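Local coordinates for protein extracellular ligand-binding receptor (Rhodopseudomonas palustris, PDB 4EYO) that binds 4'-hydroxycinnamic acid in the cleft between its two lobes and probably serves as a periplasmic solute receptor for a transporter, at residues Ile46-Gly51 with Arg62-Glu67; Asp71-Ser76 with Val94-Leu99; Pro80-Val85 with Ala98-Pro103. All blocks are in the same frame, centred on the assembly; numbering follows the deposited sequence.

Contact 1 of 3, residues Ile46-Gly51 with Arg62-Glu67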
loop_
_atom_site.group_PDB
_atom_site.type_symbol
_atom_site.label_atom_id
_atom_site.label_comp_id
_atom_site.label_asym_id
_atom_site.label_seq_id
_atom_site.Cartn_x
_atom_site.Cartn_y
_atom_site.Cartn_z
ATOM N N ILE A 46 17.596 -7.313 6.974
ATOM C CA ILE A 46 18.513 -6.848 5.947
ATOM C C ILE A 46 17.669 -5.954 5.053
ATOM O O ILE A 46 16.827 -6.461 4.286
ATOM C CB ILE A 46 19.075 -8.039 5.149
ATOM C CG1 ILE A 46 19.775 -9.006 6.115
ATOM C CG2 ILE A 46 20.077 -7.578 4.089
ATOM C CD1 ILE A 46 19.545 -10.440 5.781
ATOM N N VAL A 47 17.894 -4.647 5.141
ATOM C CA VAL A 47 17.038 -3.644 4.482
ATOM C C VAL A 47 17.758 -3.086 3.254
ATOM O O VAL A 47 18.832 -2.498 3.371
ATOM C CB VAL A 47 16.679 -2.484 5.446
ATOM C CG1 VAL A 47 15.579 -1.604 4.849
ATOM C CG2 VAL A 47 16.232 -3.019 6.796
ATOM N N LEU A 48 17.198 -3.302 2.072
ATOM C CA LEU A 48 17.851 -2.871 0.834
ATOM C C LEU A 48 16.965 -1.925 0.070
ATOM O O LEU A 48 15.732 -1.963 0.195
ATOM C CB LEU A 48 18.175 -4.082 -0.043
ATOM C CG LEU A 48 18.981 -5.165 0.684
ATOM C CD1 LEU A 48 19.217 -6.341 -0.243
ATOM C CD2 LEU A 48 20.290 -4.624 1.253
ATOM N N ASP A 49 17.601 -1.072 -0.718
ATOM C CA ASP A 49 16.912 -0.216 -1.643
ATOM C C ASP A 49 16.844 -0.933 -2.993
ATOM O O ASP A 49 17.805 -1.603 -3.397
ATOM C CB ASP A 49 17.693 1.095 -1.747
ATOM C CG ASP A 49 17.054 2.107 -2.709
ATOM O OD1 ASP A 49 15.817 2.167 -2.859
ATOM O OD2 ASP A 49 17.823 2.870 -3.321
ATOM N N ASP A 50 15.712 -0.811 -3.675
ATOM C CA ASP A 50 15.582 -1.278 -5.064
ATOM C C ASP A 50 15.349 -0.121 -6.042
ATOM O O ASP A 50 15.287 -0.327 -7.253
ATOM C CB ASP A 50 14.478 -2.353 -5.212
ATOM C CG ASP A 50 13.134 -1.938 -4.542
ATOM O OD1 ASP A 50 12.705 -0.753 -4.689
ATOM O OD2 ASP A 50 12.536 -2.815 -3.856
ATOM N N GLY A 51 15.232 1.089 -5.508
ATOM C CA GLY A 51 14.902 2.273 -6.305
ATOM C C GLY A 51 13.618 2.151 -7.122
ATOM O O GLY A 51 13.410 2.911 -8.070
ATOM N N ARG A 62 16.433 -12.425 -4.779
ATOM C CA ARG A 62 17.319 -13.598 -4.992
ATOM C C ARG A 62 18.431 -13.680 -3.929
ATOM O O ARG A 62 18.739 -14.757 -3.427
ATOM C CB ARG A 62 17.945 -13.654 -6.397
ATOM C CG ARG A 62 16.922 -13.774 -7.481
ATOM C CD ARG A 62 17.610 -13.945 -8.831
ATOM N NE ARG A 62 16.657 -14.096 -9.928
ATOM C CZ ARG A 62 16.981 -13.949 -11.217
ATOM N NH1 ARG A 62 18.220 -13.654 -11.589
ATOM N NH2 ARG A 62 16.059 -14.076 -12.140
ATOM N N ARG A 63 19.028 -12.542 -3.601
ATOM C CA ARG A 63 20.019 -12.469 -2.523
ATOM C C ARG A 63 19.420 -12.984 -1.205
ATOM O O ARG A 63 20.069 -13.758 -0.478
ATOM C CB ARG A 63 20.468 -11.021 -2.366
ATOM C CG ARG A 63 21.312 -10.722 -1.148
ATOM C CD ARG A 63 21.694 -9.250 -1.156
ATOM N NE ARG A 63 22.228 -8.796 0.113
ATOM C CZ ARG A 63 22.695 -7.564 0.321
ATOM N NH1 ARG A 63 23.179 -7.230 1.505
ATOM N NH2 ARG A 63 22.708 -6.663 -0.663
ATOM N N PHE A 64 18.209 -12.524 -0.872
ATOM C CA PHE A 64 17.519 -13.005 0.358
ATOM C C PHE A 64 17.397 -14.533 0.377
ATOM O O PHE A 64 17.501 -15.165 1.429
ATOM C CB PHE A 64 16.142 -12.355 0.515
ATOM C CG PHE A 64 16.176 -10.848 0.700
ATOM C CD1 PHE A 64 17.290 -10.185 1.291
ATOM C CD2 PHE A 64 15.060 -10.075 0.306
ATOM C CE1 PHE A 64 17.284 -8.788 1.460
ATOM C CE2 PHE A 64 15.045 -8.685 0.472
ATOM C CZ PHE A 64 16.149 -8.041 1.053
ATOM N N VAL A 65 17.216 -15.127 -0.796
ATOM C CA VAL A 65 17.118 -16.580 -0.879
ATOM C C VAL A 65 18.494 -17.269 -0.800
ATOM O O VAL A 65 18.692 -18.196 0.006
ATOM C CB VAL A 65 16.431 -17.005 -2.187
ATOM C CG1 VAL A 65 16.387 -18.549 -2.255
ATOM C CG2 VAL A 65 15.011 -16.414 -2.280
ATOM N N THR A 66 19.446 -16.824 -1.622
ATOM C CA THR A 66 20.683 -17.604 -1.761
ATOM C C THR A 66 21.804 -17.203 -0.823
ATOM O O THR A 66 22.666 -18.034 -0.526
ATOM C CB THR A 66 21.244 -17.629 -3.194
ATOM O OG1 THR A 66 21.522 -16.304 -3.613
ATOM C CG2 THR A 66 20.264 -18.253 -4.151
ATOM N N GLU A 67 21.800 -15.949 -0.370
ATOM C CA GLU A 67 22.853 -15.443 0.519
ATOM C C GLU A 67 22.351 -15.311 1.956
ATOM O O GLU A 67 22.904 -15.914 2.844
ATOM C CB GLU A 67 23.385 -14.088 0.038
ATOM C CG GLU A 67 24.476 -13.530 0.949
ATOM C CD GLU A 67 25.006 -12.150 0.547
ATOM O OE1 GLU A 67 24.655 -11.627 -0.561
ATOM O OE2 GLU A 67 25.789 -11.591 1.359
#

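Contact 2 of 3, residues Asp71-Ser76 with Val94-Leu99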
loop_
_atom_site.group_PDB
_atom_site.type_symbol
_atom_site.label_atom_id
_atom_site.label_comp_id
_atom_site.label_asym_id
_atom_site.label_seq_id
_atom_site.Cartn_x
_atom_site.Cartn_y
_atom_site.Cartn_z
ATOM N N ASP A 71 14.043 -16.150 6.427
ATOM C CA ASP A 71 12.801 -16.826 6.844
ATOM C C ASP A 71 11.569 -16.180 6.226
ATOM O O ASP A 71 10.586 -16.864 5.948
ATOM C CB ASP A 71 12.701 -16.810 8.369
ATOM C CG ASP A 71 13.897 -17.490 9.024
ATOM O OD1 ASP A 71 14.028 -18.729 8.821
ATOM O OD2 ASP A 71 14.705 -16.808 9.737
ATOM N N VAL A 72 11.652 -14.870 5.957
ATOM C CA VAL A 72 10.526 -14.107 5.409
ATOM C C VAL A 72 11.106 -12.989 4.572
ATOM O O VAL A 72 12.155 -12.402 4.960
ATOM C CB VAL A 72 9.768 -13.415 6.579
ATOM C CG1 VAL A 72 8.648 -12.483 6.062
ATOM C CG2 VAL A 72 9.222 -14.474 7.563
ATOM N N ILE A 73 10.437 -12.682 3.463
ATOM C CA ILE A 73 10.783 -11.508 2.608
ATOM C C ILE A 73 9.639 -10.488 2.616
ATOM O O ILE A 73 8.474 -10.888 2.566
ATOM C CB ILE A 73 11.093 -11.984 1.178
ATOM C CG1 ILE A 73 12.365 -12.841 1.229
ATOM C CG2 ILE A 73 11.193 -10.782 0.185
ATOM C CD1 ILE A 73 12.529 -13.626 -0.065
HETATM N N MSE A 74 9.963 -9.196 2.659
HETATM C CA MSE A 74 8.963 -8.127 2.669
HETATM C C MSE A 74 9.322 -7.129 1.581
HETATM O O MSE A 74 10.506 -6.830 1.364
HETATM C CB MSE A 74 9.002 -7.369 4.018
HETATM C CG MSE A 74 8.588 -8.162 5.220
HETATM SE SE MSE A 74 8.636 -7.034 6.794
HETATM C CE MSE A 74 7.998 -5.373 6.146
ATOM N N GLY A 75 8.306 -6.623 0.895
ATOM C CA GLY A 75 8.498 -5.478 -0.044
ATOM C C GLY A 75 7.681 -5.753 -1.281
ATOM O O GLY A 75 6.888 -6.673 -1.256
ATOM N N SER A 76 7.793 -4.940 -2.337
ATOM C CA SER A 76 8.525 -3.666 -2.315
ATOM C C SER A 76 7.526 -2.514 -1.979
ATOM O O SER A 76 6.458 -2.754 -1.346
ATOM C CB SER A 76 9.280 -3.508 -3.657
ATOM O OG SER A 76 9.974 -2.263 -3.770
ATOM N N VAL A 94 9.417 -19.158 -0.167
ATOM C CA VAL A 94 9.697 -18.303 1.015
ATOM C C VAL A 94 8.475 -17.412 1.283
ATOM O O VAL A 94 8.002 -16.743 0.359
ATOM C CB VAL A 94 10.933 -17.395 0.776
ATOM C CG1 VAL A 94 11.258 -16.576 2.053
ATOM C CG2 VAL A 94 12.126 -18.261 0.369
ATOM N N PRO A 95 7.997 -17.330 2.548
ATOM C CA PRO A 95 6.891 -16.411 2.815
ATOM C C PRO A 95 7.248 -14.969 2.489
ATOM O O PRO A 95 8.332 -14.486 2.837
ATOM C CB PRO A 95 6.687 -16.506 4.332
ATOM C CG PRO A 95 7.318 -17.805 4.754
ATOM C CD PRO A 95 8.290 -18.225 3.694
ATOM N N HIS A 96 6.288 -14.281 1.895
ATOM C CA HIS A 96 6.456 -12.925 1.409
ATOM C C HIS A 96 5.308 -12.032 1.815
ATOM O O HIS A 96 4.114 -12.338 1.514
ATOM C CB HIS A 96 6.531 -12.979 -0.119
ATOM C CG HIS A 96 6.390 -11.613 -0.798
ATOM N ND1 HIS A 96 5.642 -11.429 -1.935
ATOM C CD2 HIS A 96 6.935 -10.367 -0.479
ATOM C CE1 HIS A 96 5.727 -10.145 -2.331
ATOM N NE2 HIS A 96 6.483 -9.475 -1.414
ATOM N N ILE A 97 5.638 -10.917 2.468
ATOM C CA ILE A 97 4.619 -9.940 2.837
ATOM C C ILE A 97 4.821 -8.722 1.950
ATOM O O ILE A 97 5.844 -8.019 2.102
ATOM C CB ILE A 97 4.699 -9.542 4.325
ATOM C CG1 ILE A 97 4.427 -10.776 5.207
ATOM C CG2 ILE A 97 3.618 -8.479 4.636
ATOM C CD1 ILE A 97 4.597 -10.473 6.689
ATOM N N ALA A 98 3.904 -8.529 0.990
ATOM C CA ALA A 98 3.946 -7.409 0.071
ATOM C C ALA A 98 3.593 -6.070 0.769
ATOM O O ALA A 98 2.590 -5.954 1.548
ATOM C CB ALA A 98 3.004 -7.656 -1.119
ATOM N N LEU A 99 4.382 -5.038 0.472
ATOM C CA LEU A 99 4.089 -3.694 1.004
ATOM C C LEU A 99 3.448 -2.764 -0.059
ATOM O O LEU A 99 3.217 -1.580 0.202
ATOM C CB LEU A 99 5.342 -3.069 1.644
ATOM C CG LEU A 99 6.002 -3.883 2.775
ATOM C CD1 LEU A 99 7.187 -3.120 3.346
ATOM C CD2 LEU A 99 5.007 -4.237 3.901
#

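Contact 3 of 3, residues Pro80-Val85 with Ala98-Pro103. With HC4 (4'-hydroxycinnamic acid), chain B.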
loop_
_atom_site.group_PDB
_atom_site.type_symbol
_atom_site.label_atom_id
_atom_site.label_comp_id
_atom_site.label_asym_id
_atom_site.label_seq_id
_atom_site.Cartn_x
_atom_site.Cartn_y
_atom_site.Cartn_z
ATOM N N PRO A 80 5.190 -2.618 -9.528
ATOM C CA PRO A 80 6.042 -3.444 -10.420
ATOM C C PRO A 80 7.163 -4.268 -9.704
ATOM O O PRO A 80 7.298 -5.502 -9.963
ATOM C CB PRO A 80 6.588 -2.418 -11.437
ATOM C CG PRO A 80 5.496 -1.360 -11.485
ATOM C CD PRO A 80 4.986 -1.251 -10.056
ATOM N N PRO A 81 7.942 -3.634 -8.791
ATOM C CA PRO A 81 8.951 -4.450 -8.104
ATOM C C PRO A 81 8.332 -5.450 -7.107
ATOM O O PRO A 81 8.939 -6.473 -6.827
ATOM C CB PRO A 81 9.821 -3.404 -7.381
ATOM C CG PRO A 81 8.936 -2.244 -7.201
ATOM C CD PRO A 81 8.118 -2.207 -8.472
ATOM N N THR A 82 7.135 -5.167 -6.601
ATOM C CA THR A 82 6.437 -6.130 -5.723
ATOM C C THR A 82 6.047 -7.387 -6.476
ATOM O O THR A 82 6.210 -8.506 -5.969
ATOM C CB THR A 82 5.212 -5.478 -5.066
ATOM O OG1 THR A 82 5.695 -4.357 -4.348
ATOM C CG2 THR A 82 4.572 -6.413 -4.048
ATOM N N VAL A 83 5.582 -7.222 -7.706
ATOM C CA VAL A 83 5.328 -8.390 -8.531
ATOM C C VAL A 83 6.628 -9.223 -8.674
ATOM O O VAL A 83 6.605 -10.465 -8.595
ATOM C CB VAL A 83 4.800 -7.962 -9.915
ATOM C CG1 VAL A 83 4.842 -9.104 -10.913
ATOM C CG2 VAL A 83 3.384 -7.364 -9.809
ATOM N N ALA A 84 7.755 -8.542 -8.904
ATOM C CA ALA A 84 9.025 -9.250 -9.102
ATOM C C ALA A 84 9.396 -10.037 -7.846
ATOM O O ALA A 84 9.778 -11.210 -7.923
ATOM C CB ALA A 84 10.134 -8.270 -9.511
ATOM N N VAL A 85 9.264 -9.394 -6.685
ATOM C CA VAL A 85 9.559 -10.043 -5.414
ATOM C C VAL A 85 8.673 -11.288 -5.184
ATOM O O VAL A 85 9.180 -12.333 -4.781
ATOM C CB VAL A 85 9.476 -9.058 -4.221
ATOM C CG1 VAL A 85 9.655 -9.800 -2.895
ATOM C CG2 VAL A 85 10.507 -7.905 -4.334
ATOM N N ALA A 98 3.904 -8.529 0.990
ATOM C CA ALA A 98 3.946 -7.409 0.071
ATOM C C ALA A 98 3.593 -6.070 0.769
ATOM O O ALA A 98 2.590 -5.954 1.548
ATOM C CB ALA A 98 3.004 -7.656 -1.119
ATOM N N LEU A 99 4.382 -5.038 0.472
ATOM C CA LEU A 99 4.089 -3.694 1.004
ATOM C C LEU A 99 3.448 -2.764 -0.059
ATOM O O LEU A 99 3.217 -1.580 0.202
ATOM C CB LEU A 99 5.342 -3.069 1.644
ATOM C CG LEU A 99 6.002 -3.883 2.775
ATOM C CD1 LEU A 99 7.187 -3.120 3.346
ATOM C CD2 LEU A 99 5.007 -4.237 3.901
ATOM N N ALA A 100 3.138 -3.306 -1.246
ATOM C CA ALA A 100 2.426 -2.551 -2.305
ATOM C C ALA A 100 1.343 -3.480 -2.835
ATOM O O ALA A 100 1.483 -4.699 -2.694
ATOM C CB ALA A 100 3.398 -2.152 -3.443
ATOM N N PRO A 101 0.277 -2.944 -3.480
ATOM C CA PRO A 101 -0.732 -3.839 -4.066
ATOM C C PRO A 101 -0.074 -4.750 -5.128
ATOM O O PRO A 101 0.951 -4.388 -5.735
ATOM C CB PRO A 101 -1.744 -2.861 -4.693
ATOM C CG PRO A 101 -1.502 -1.554 -3.997
ATOM C CD PRO A 101 -0.015 -1.534 -3.795
ATOM N N LEU A 102 -0.644 -5.927 -5.326
ATOM C CA LEU A 102 -0.044 -6.990 -6.133
ATOM C C LEU A 102 -1.251 -7.655 -6.848
ATOM O O LEU A 102 -2.205 -8.052 -6.153
ATOM C CB LEU A 102 0.640 -7.976 -5.123
ATOM C CG LEU A 102 1.170 -9.313 -5.573
ATOM C CD1 LEU A 102 2.379 -9.185 -6.486
ATOM C CD2 LEU A 102 1.542 -10.155 -4.357
ATOM N N PRO A 103 -1.252 -7.748 -8.210
ATOM C CA PRO A 103 -2.241 -8.680 -8.786
ATOM C C PRO A 103 -1.888 -10.117 -8.347
ATOM O O PRO A 103 -0.866 -10.669 -8.768
ATOM C CB PRO A 103 -2.070 -8.535 -10.314
ATOM C CG PRO A 103 -0.787 -7.780 -10.524
ATOM C CD PRO A 103 -0.433 -7.076 -9.243
HETATM C C1 HC4 B . 2.139 1.950 -6.841
HETATM O O1 HC4 B . 2.627 3.074 -7.105
HETATM O O2 HC4 B . 2.333 0.942 -7.577
HETATM C C2 HC4 B . 1.290 1.765 -5.652
HETATM C C3 HC4 B . 1.625 2.191 -4.422
HETATM C "C1'" HC4 B . 0.728 1.921 -3.252
HETATM C "C2'" HC4 B . 1.367 1.659 -2.025
HETATM C "C3'" HC4 B . 0.652 1.422 -0.850
HETATM C "C4'" HC4 B . -0.741 1.475 -0.916
HETATM C "C5'" HC4 B . -1.408 1.726 -2.134
HETATM C "C6'" HC4 B . -0.673 1.977 -3.309
HETATM O "O4'" HC4 B . -1.441 1.232 0.232
#

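Contact 1 of 3, residues Ile46-Gly51 with Arg62-Glu67
Leu-48 lays its CD1 methyl over one face of the Arg-63 guanidinium, 3.4 Å above the plane and offset toward the rim. The closest pair is Leu-48 CD1 and Arg-63 NH2 at 3.5 Å. CD2 of the same leucine also reaches this group, 3.7 Å from Arg-63 NH2. The arginine gets there by stretching out. Its CG is anti to the backbone N (chi1 170°), and the chain stays extended as far as NE. CD1 of Leu-48 also touches the Phe-64 ring obliquely, 3.6 Å from CE1. One methyl thus serves both the cation and the ring. Ile-46 adds its CG2 methyl, 4.0 Å from Phe-64 CE1, and its carbonyl O lies near CZ of that ring. Ile-46 and Leu-48 both point from strand 41-49 toward helix 54-66. The two short segments run nearly antiparallel, at 153°, as expected where a strand is followed by a helix that returns along the sheet. No hydrogen bond crosses between them, though Asp-49 O is bonded to Asn-60 ND2 of the same helix. Arg-63 has a long salt bridge to Glu-67, four residues on, with NE 3.8 Å from OE1. That oxygen lies well out of the guanidinium plane, so charge alone links the pair. Between 46-51 and 62-67 the contact is therefore van der Waals only, with Phe-64 buried and the partly exposed Arg-63 guanidinium lying against the leucine methyls at the margin.

Contact 2 of 3, residues Asp71-Ser76 with Val94-Leu99
This contact is the strand pair of a beta-alpha-beta unit: strand 72-75, helix 79-92 and strand 96-98. Backbone bonds join the strands in parallel. Ile-73 N gives to Pro-95 O at 2.8 Å, and Ile-97 N gives to Ile-73 O. Gly-75 N then meets Ile-97 O at 3.1 Å. Beyond the regular pairing, a side chain takes over. His-96 NE2 donates to Gly-75 O at 2.8 Å in a nearly straight bond (173°). The oxygen lies in the imidazole plane, while the donor is tilted 32° from the carbonyl plane. The His-96 CG is anti to the backbone N (chi1 167°), which carries the ring across to the neighbouring strand, to the carbonyl two residues beyond its partner Ile-73. Ile-73 O sits at the ring edge. ND1 is bound by Ser-112 OG, so both ring nitrogens are engaged and the ring is probably fixed in its rotation. A leucine here would probably leave Ser-112 OG without its ring partner and Gly-75 O with little more than the weak bond from Leu-99 N. The crossover helix covers the sheet face carrying Ile-73 and His-96, with Val-85 touching both. On the other face, selenomethionine Met-74 bends at chi3 to bring CE within 3.7 Å of Leu-99 CD1, and helix 282-302 packs against Met-74 and Ile-97. Just ahead of strand 96-98, Val-94 CG1 meets Ile-73 CD1 at 3.8 Å.

Contact 3 of 3, residues Pro80-Val85 with Ala98-Pro103
Part of the 4'-hydroxycinnamic acid site is lined by Pro-101, in the loop after strand 96-98, and this contact sets that loop against helix 79-92. Pro-101 meets the ligand with its ring carbons: CD is 3.6 Å from C1' of the aromatic ring, and CG lies near C5' and C6'. Behind it, Thr-82 reaches from the helix with both branches. OG1 stands beside the backbone N (chi1 -58°), which puts CG2 anti to it. The CG2 methyl touches Ala-98 CB at 3.5 Å. OG1 lies 3.3 Å from Ala-100 CB, a contact without a hydrogen bond. Instead OG1 donates to Val-78 O and accepts from Ser-76 N, two bonds that fix the rotation of the side chain. The loop follows the second strand of a beta-alpha-beta unit, and the helix it touches is the crossover of the same unit. Further along the loop, Leu-102 comes in obliquely. Its CD1 rests 3.7 Å from Val-83 CA and 3.9 Å from Val-83 CG2. The same valine methyl meets Pro-103 CD at 3.9 Å, with the side chains at about a right angle. Two further bonds hold the loop: Pro-101 O to Thr-79 OG1, and Leu-102 O to Tyr-341 OH. Thr-79 also hydrogen-bonds the ligand through its backbone N.

How the contacts relate
Contacts 1 and 2 lie on the six-stranded sheet of one lobe. Contact 3 is beside it toward the ligand, where the loop after strand 96-98 meets helix 79-92. Contact 1 comes first along the chain. Contacts 2 and 3 then interleave: 71-76, 80-85, 94-99 and 98-103 follow in turn, and the last two share Ala-98 and Leu-99. The centres of contacts 1 and 2 are about 11 Å apart, those of 2 and 3 about 10 Å, and those of 1 and 3 about 15 Å. Phe-64 packs on Ile-73, and Asp-50 probably bonds Ser-76, tying contact 1 to contact 2. Ser-76 is in turn bonded to the helix of contact 3. The sheet is thereby connected to the ligand cleft.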